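Local coordinates for protein putative transcriptional regulator (Clostridium difficile, PDB 3QI7) that is of unknown function but, with its periplasmic-binding-protein-like fold and lipoprotein signature, probably binds a small ligand, perhaps a sugar, at residues M31-A36 with I59-L64; K37-E42 with A314-T319. All coordinates share one frame; numbering follows the deposited sequence. Where two conformers were deposited one is given.

Interaction 1: M31-A36 with I59-L64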
loop_
_atom_site.group_PDB
_atom_site.type_symbol
_atom_site.label_atom_id
_atom_site.label_comp_id
_atom_site.label_asym_id
_atom_site.label_seq_id
_atom_site.Cartn_x
_atom_site.Cartn_y
_atom_site.Cartn_z
HETATM N N MSE A 31 5.144 -0.087 11.434
HETATM C CA MSE A 31 4.687 -1.473 11.278
HETATM C C MSE A 31 5.836 -2.456 11.546
HETATM O O MSE A 31 5.656 -3.431 12.287
HETATM C CB MSE A 31 4.063 -1.724 9.899
HETATM C CG MSE A 31 3.781 -3.211 9.565
HETATM SE SE MSE A 31 2.677 -4.132 10.895
HETATM C CE MSE A 31 1.209 -2.833 10.950
ATOM N N VAL A 32 7.004 -2.202 10.952
ATOM C CA VAL A 32 8.194 -3.020 11.213
ATOM C C VAL A 32 8.531 -3.058 12.712
ATOM O O VAL A 32 8.825 -4.123 13.284
ATOM C CB VAL A 32 9.403 -2.506 10.381
ATOM C CG1 VAL A 32 10.655 -3.225 10.743
ATOM C CG2 VAL A 32 9.127 -2.681 8.859
ATOM N N GLU A 33 8.442 -1.910 13.376
ATOM C CA GLU A 33 8.730 -1.856 14.807
ATOM C C GLU A 33 7.745 -2.689 15.598
ATOM O O GLU A 33 8.137 -3.359 16.573
ATOM C CB GLU A 33 8.748 -0.403 15.337
ATOM C CG GLU A 33 10.015 0.352 14.949
ATOM C CD GLU A 33 11.296 -0.342 15.441
ATOM O OE1 GLU A 33 11.414 -0.574 16.671
ATOM O OE2 GLU A 33 12.167 -0.682 14.593
ATOM N N GLU A 34 6.469 -2.631 15.188
ATOM C CA GLU A 34 5.418 -3.404 15.792
ATOM C C GLU A 34 5.675 -4.889 15.628
ATOM O O GLU A 34 5.555 -5.665 16.578
ATOM C CB GLU A 34 4.060 -3.027 15.196
ATOM C CG GLU A 34 2.903 -3.719 15.841
ATOM C CD GLU A 34 1.576 -3.060 15.497
ATOM O OE1 GLU A 34 1.280 -1.991 16.082
ATOM O OE2 GLU A 34 0.833 -3.618 14.654
HETATM N N MSE A 35 6.072 -5.297 14.434
HETATM C CA MSE A 35 6.339 -6.711 14.196
HETATM C C MSE A 35 7.559 -7.196 14.983
HETATM O O MSE A 35 7.583 -8.321 15.467
HETATM C CB MSE A 35 6.544 -6.962 12.714
HETATM C CG MSE A 35 5.345 -6.578 11.822
HETATM SE SE MSE A 35 4.142 -8.086 11.614
HETATM C CE MSE A 35 5.231 -9.241 10.523
ATOM N N ALA A 36 8.565 -6.340 15.102
ATOM C CA ALA A 36 9.721 -6.602 15.948
ATOM C C ALA A 36 9.329 -6.933 17.387
ATOM O O ALA A 36 9.862 -7.884 17.972
ATOM C CB ALA A 36 10.679 -5.404 15.940
ATOM N N ILE A 59 13.499 -9.443 14.213
ATOM C CA ILE A 59 13.564 -8.540 13.094
ATOM C C ILE A 59 14.731 -7.590 13.317
ATOM O O ILE A 59 14.895 -7.052 14.420
ATOM C CB ILE A 59 12.247 -7.755 12.948
ATOM C CG1 ILE A 59 11.173 -8.686 12.358
ATOM C CG2 ILE A 59 12.449 -6.538 12.053
ATOM C CD1 ILE A 59 9.744 -8.205 12.557
ATOM N N LYS A 60 15.567 -7.437 12.294
ATOM C CA LYS A 60 16.579 -6.400 12.304
ATOM C C LYS A 60 16.136 -5.254 11.414
ATOM O O LYS A 60 16.207 -5.349 10.168
ATOM C CB LYS A 60 17.937 -6.937 11.816
ATOM C CG LYS A 60 19.089 -5.916 11.880
ATOM C CD LYS A 60 20.437 -6.613 11.687
ATOM C CE LYS A 60 21.624 -5.773 12.202
ATOM N NZ LYS A 60 22.096 -4.893 11.123
ATOM N N HIS A 61 15.704 -4.172 12.049
ATOM C CA HIS A 61 15.249 -3.003 11.314
ATOM C C HIS A 61 16.410 -2.116 10.835
ATOM O O HIS A 61 17.098 -1.473 11.625
ATOM C CB HIS A 61 14.269 -2.194 12.167
ATOM C CG HIS A 61 13.518 -1.148 11.405
ATOM N ND1 HIS A 61 12.630 -0.285 12.011
ATOM C CD2 HIS A 61 13.521 -0.819 10.092
ATOM C CE1 HIS A 61 12.107 0.520 11.103
ATOM N NE2 HIS A 61 12.643 0.228 9.932
ATOM N N VAL A 62 16.585 -2.056 9.523
ATOM C CA VAL A 62 17.633 -1.265 8.891
ATOM C C VAL A 62 17.014 0.002 8.310
ATOM O O VAL A 62 16.046 -0.075 7.523
ATOM C CB VAL A 62 18.281 -2.059 7.743
ATOM C CG1 VAL A 62 19.377 -1.223 7.033
ATOM C CG2 VAL A 62 18.843 -3.391 8.241
ATOM N N VAL A 63 17.546 1.162 8.696
ATOM C CA VAL A 63 16.964 2.447 8.317
ATOM C C VAL A 63 17.825 3.117 7.264
ATOM O O VAL A 63 19.007 3.361 7.465
ATOM C CB VAL A 63 16.797 3.352 9.524
ATOM C CG1 VAL A 63 16.039 4.638 9.149
ATOM C CG2 VAL A 63 16.099 2.564 10.647
ATOM N N LEU A 64 17.230 3.393 6.111
ATOM C CA LEU A 64 17.951 4.070 5.041
ATOM C C LEU A 64 18.260 5.521 5.430
ATOM O O LEU A 64 17.498 6.144 6.178
ATOM C CB LEU A 64 17.119 4.066 3.752
ATOM C CG LEU A 64 16.843 2.728 3.070
ATOM C CD1 LEU A 64 15.562 2.848 2.221
ATOM C CD2 LEU A 64 18.027 2.240 2.216
HETATM O O HOH W 1 12.302 -8.894 16.863
#

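Interaction 2: K37-E42 with A314-T319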
loop_
_atom_site.group_PDB
_atom_site.type_symbol
_atom_site.label_atom_id
_atom_site.label_comp_id
_atom_site.label_asym_id
_atom_site.label_seq_id
_atom_site.Cartn_x
_atom_site.Cartn_y
_atom_site.Cartn_z
ATOM N N LYS A 37 8.433 -6.126 17.949
ATOM C CA LYS A 37 7.952 -6.326 19.312
ATOM C C LYS A 37 7.152 -7.632 19.417
ATOM O O LYS A 37 7.329 -8.396 20.351
ATOM C CB LYS A 37 7.147 -5.115 19.781
ATOM C CG LYS A 37 6.803 -5.111 21.255
ATOM N N GLU A 38 6.311 -7.908 18.441
ATOM C CA GLU A 38 5.534 -9.159 18.378
ATOM C C GLU A 38 6.461 -10.367 18.451
ATOM O O GLU A 38 6.230 -11.304 19.201
ATOM C CB GLU A 38 4.702 -9.177 17.075
ATOM C CG GLU A 38 3.858 -10.429 16.779
ATOM C CD GLU A 38 2.929 -10.233 15.560
ATOM O OE1 GLU A 38 2.114 -9.286 15.576
ATOM O OE2 GLU A 38 3.016 -11.012 14.580
ATOM N N TYR A 39 7.516 -10.340 17.637
ATOM C CA TYR A 39 8.458 -11.452 17.595
ATOM C C TYR A 39 9.210 -11.546 18.938
ATOM O O TYR A 39 9.500 -12.643 19.402
ATOM C CB TYR A 39 9.452 -11.319 16.424
ATOM C CG TYR A 39 8.915 -11.757 15.070
ATOM C CD1 TYR A 39 7.543 -11.950 14.848
ATOM C CD2 TYR A 39 9.780 -11.956 13.993
ATOM C CE1 TYR A 39 7.060 -12.352 13.603
ATOM C CE2 TYR A 39 9.303 -12.357 12.746
ATOM C CZ TYR A 39 7.947 -12.554 12.556
ATOM O OH TYR A 39 7.470 -12.962 11.332
ATOM N N GLU A 40 9.526 -10.409 19.551
ATOM C CA GLU A 40 10.186 -10.442 20.872
ATOM C C GLU A 40 9.318 -11.195 21.873
ATOM O O GLU A 40 9.815 -12.035 22.614
ATOM C CB GLU A 40 10.524 -9.048 21.394
ATOM C CG GLU A 40 11.722 -8.397 20.730
ATOM C CD GLU A 40 11.798 -6.888 20.995
ATOM O OE1 GLU A 40 10.788 -6.291 21.432
ATOM O OE2 GLU A 40 12.877 -6.307 20.757
ATOM N N GLU A 41 8.028 -10.907 21.876
ATOM C CA GLU A 41 7.079 -11.586 22.768
ATOM C C GLU A 41 6.967 -13.093 22.497
ATOM O O GLU A 41 6.960 -13.894 23.429
ATOM C CB GLU A 41 5.708 -10.938 22.656
ATOM C CG GLU A 41 5.688 -9.523 23.228
ATOM C CD GLU A 41 6.061 -9.518 24.708
ATOM O OE1 GLU A 41 5.301 -10.114 25.497
ATOM O OE2 GLU A 41 7.117 -8.957 25.078
ATOM N N GLU A 42 6.859 -13.463 21.228
ATOM C CA GLU A 42 6.859 -14.870 20.821
ATOM C C GLU A 42 8.093 -15.579 21.356
ATOM O O GLU A 42 8.015 -16.727 21.808
ATOM C CB GLU A 42 6.849 -15.008 19.290
ATOM C CG GLU A 42 5.465 -15.121 18.652
ATOM C CD GLU A 42 5.516 -15.157 17.105
ATOM O OE1 GLU A 42 6.405 -15.830 16.527
ATOM O OE2 GLU A 42 4.659 -14.511 16.465
ATOM N N ALA A 314 5.243 -9.594 3.815
ATOM C CA ALA A 314 6.622 -10.019 3.443
ATOM C C ALA A 314 7.386 -10.575 4.644
ATOM O O ALA A 314 8.086 -11.598 4.527
ATOM C CB ALA A 314 7.413 -8.856 2.773
ATOM N N ILE A 315 7.250 -9.934 5.799
ATOM C CA ILE A 315 7.919 -10.455 7.016
ATOM C C ILE A 315 7.397 -11.871 7.392
ATOM O O ILE A 315 8.187 -12.772 7.678
ATOM C CB ILE A 315 7.774 -9.468 8.194
ATOM C CG1 ILE A 315 8.548 -8.175 7.883
ATOM C CG2 ILE A 315 8.276 -10.101 9.514
ATOM C CD1 ILE A 315 8.060 -6.990 8.660
ATOM N N TYR A 316 6.080 -12.047 7.400
ATOM C CA TYR A 316 5.463 -13.336 7.736
ATOM C C TYR A 316 5.878 -14.413 6.751
ATOM O O TYR A 316 6.123 -15.558 7.144
ATOM C CB TYR A 316 3.925 -13.242 7.752
ATOM C CG TYR A 316 3.305 -12.587 8.980
ATOM C CD1 TYR A 316 3.727 -12.890 10.266
ATOM C CD2 TYR A 316 2.282 -11.694 8.843
ATOM C CE1 TYR A 316 3.131 -12.282 11.398
ATOM C CE2 TYR A 316 1.694 -11.087 9.940
ATOM C CZ TYR A 316 2.116 -11.385 11.214
ATOM O OH TYR A 316 1.501 -10.752 12.269
ATOM N N LEU A 317 5.974 -14.055 5.468
ATOM C CA LEU A 317 6.371 -14.996 4.424
ATOM C C LEU A 317 7.824 -15.404 4.604
ATOM O O LEU A 317 8.158 -16.600 4.528
ATOM C CB LEU A 317 6.189 -14.347 3.040
ATOM C CG LEU A 317 5.834 -15.167 1.813
ATOM C CD1 LEU A 317 4.783 -16.262 2.081
ATOM C CD2 LEU A 317 5.351 -14.171 0.737
ATOM N N ALA A 318 8.696 -14.411 4.790
ATOM C CA ALA A 318 10.117 -14.690 5.011
ATOM C C ALA A 318 10.288 -15.659 6.187
ATOM O O ALA A 318 10.975 -16.665 6.083
ATOM C CB ALA A 318 10.905 -13.395 5.267
ATOM N N THR A 319 9.658 -15.356 7.314
ATOM C CA THR A 319 9.720 -16.236 8.504
ATOM C C THR A 319 9.276 -17.679 8.200
ATOM O O THR A 319 9.944 -18.661 8.580
ATOM C CB THR A 319 8.878 -15.633 9.647
ATOM O OG1 THR A 319 9.407 -14.339 9.957
ATOM C CG2 THR A 319 8.901 -16.531 10.904
#

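Interaction 1: M31-A36 with I59-L64
The H61 imidazole has V32 over one face and its carboxylate partner, E33, at the edge. V32 CG1 stands 3.7 Å from the ring centroid and 13° off its normal, a CH-pi contact; on the opposite face V63 CG2 lies toward the rim. Within the ring plane, H61 ND1 donates to E33 OE2 at 2.7 Å with an N-H...O angle of 164°. That oxygen uses its anti lone pair, and carboxylate and ring are nearly coplanar. E33 reaches the imidazole by folding its chain at chi2. H61 NE2 bonds T19, so both ring nitrogens are engaged and the ring's rotation is fixed. At the other end I59 lies against the helix: its CD1 presses on M35 CB at 3.4 Å, a tight pair, while CG2 meets V32 CG1 at 4.0 Å. A water joins A36 O (2.9 Å) to I59 N (3.0 Å). Helix 31-36 runs nearly antiparallel to strand 59-63, at 157°, as expected where a helix returns over parallel strands in a beta-alpha-beta crossover. Strand 13-19 precedes this helix and pairs parallel with 57-63; V32 and I59 both touch its V17, while M35 packs against helix 306-324.

Interaction 2: K37-E42 with A314-T319
Segments 37-42 and 314-319 are short helical segments whose axes run 36° apart in direction and come no closer than 13.3 Å, too far for close backbone packing, so long side chains span the gap. Both belong to helices laid side by side on one face of the parallel part of a mixed sheet in an alpha/beta domain, consistent with the periplasmic-binding-protein-like fold. Y39 and T319 approach from opposite directions and meet through their hydroxyls: Y39 OH and T319 OG1 are 2.7 Å apart in a hydrogen bond that either could donate. The threonine oxygen lies near the plane of the tyrosine ring, at its edge. T319 OG1 is also 3.0 Å from I315 O, one turn back in its own helix. With chi1 at -60°, OG1 sits beside the backbone N of T319, within reach of both that carbonyl and the tyrosine. I315 adds the apolar part of the contact, its CG2 standing 3.9 Å from Y39 CZ. The Y39-T319 hydroxyl pair is buried: T319 also touches F13 and V15 of strand 13-19, and Y39 packs on Q57 and I59 of strand 57-63. A second bridge, from E38 to Y316, is less certain, because E38 was modelled in two conformers and the bond holds for the one described. In it the glutamate stays extended (chi1 177°), carrying its carboxylate across to the phenol. The two side chains cross at about a right angle, yet carboxylate and ring planes are only modestly tilted. Beyond this bridge, Y316 touches F340 and R344 of helix 334-345. The phenol is the donor in this conformer: Y316 OH gives its proton to E38 OE2 over 2.8 Å, on the syn lone pair, the side facing OE1.

How the interactions relate
Helix 26-42 serves both contacts, packing on strand 57-63 in interaction 1 and facing helix 306-324 in interaction 2. The centres lie 10 Å apart and the two sites join directly: M35 CE packs on I315 CG2 at 3.3 Å, and I59 meets both I315 and Y39. Interaction 1 links elements close in sequence and is partly buried, its histidine-carboxylate bond on a partly exposed flank; interaction 2 ties in segment 314-319, 272 residues further along the chain, and is more buried. That bond and aliphatic packing mark the helix-strand contact, whereas hydroxyl bonds at the ends of long side chains bridge the wider helix-helix gap.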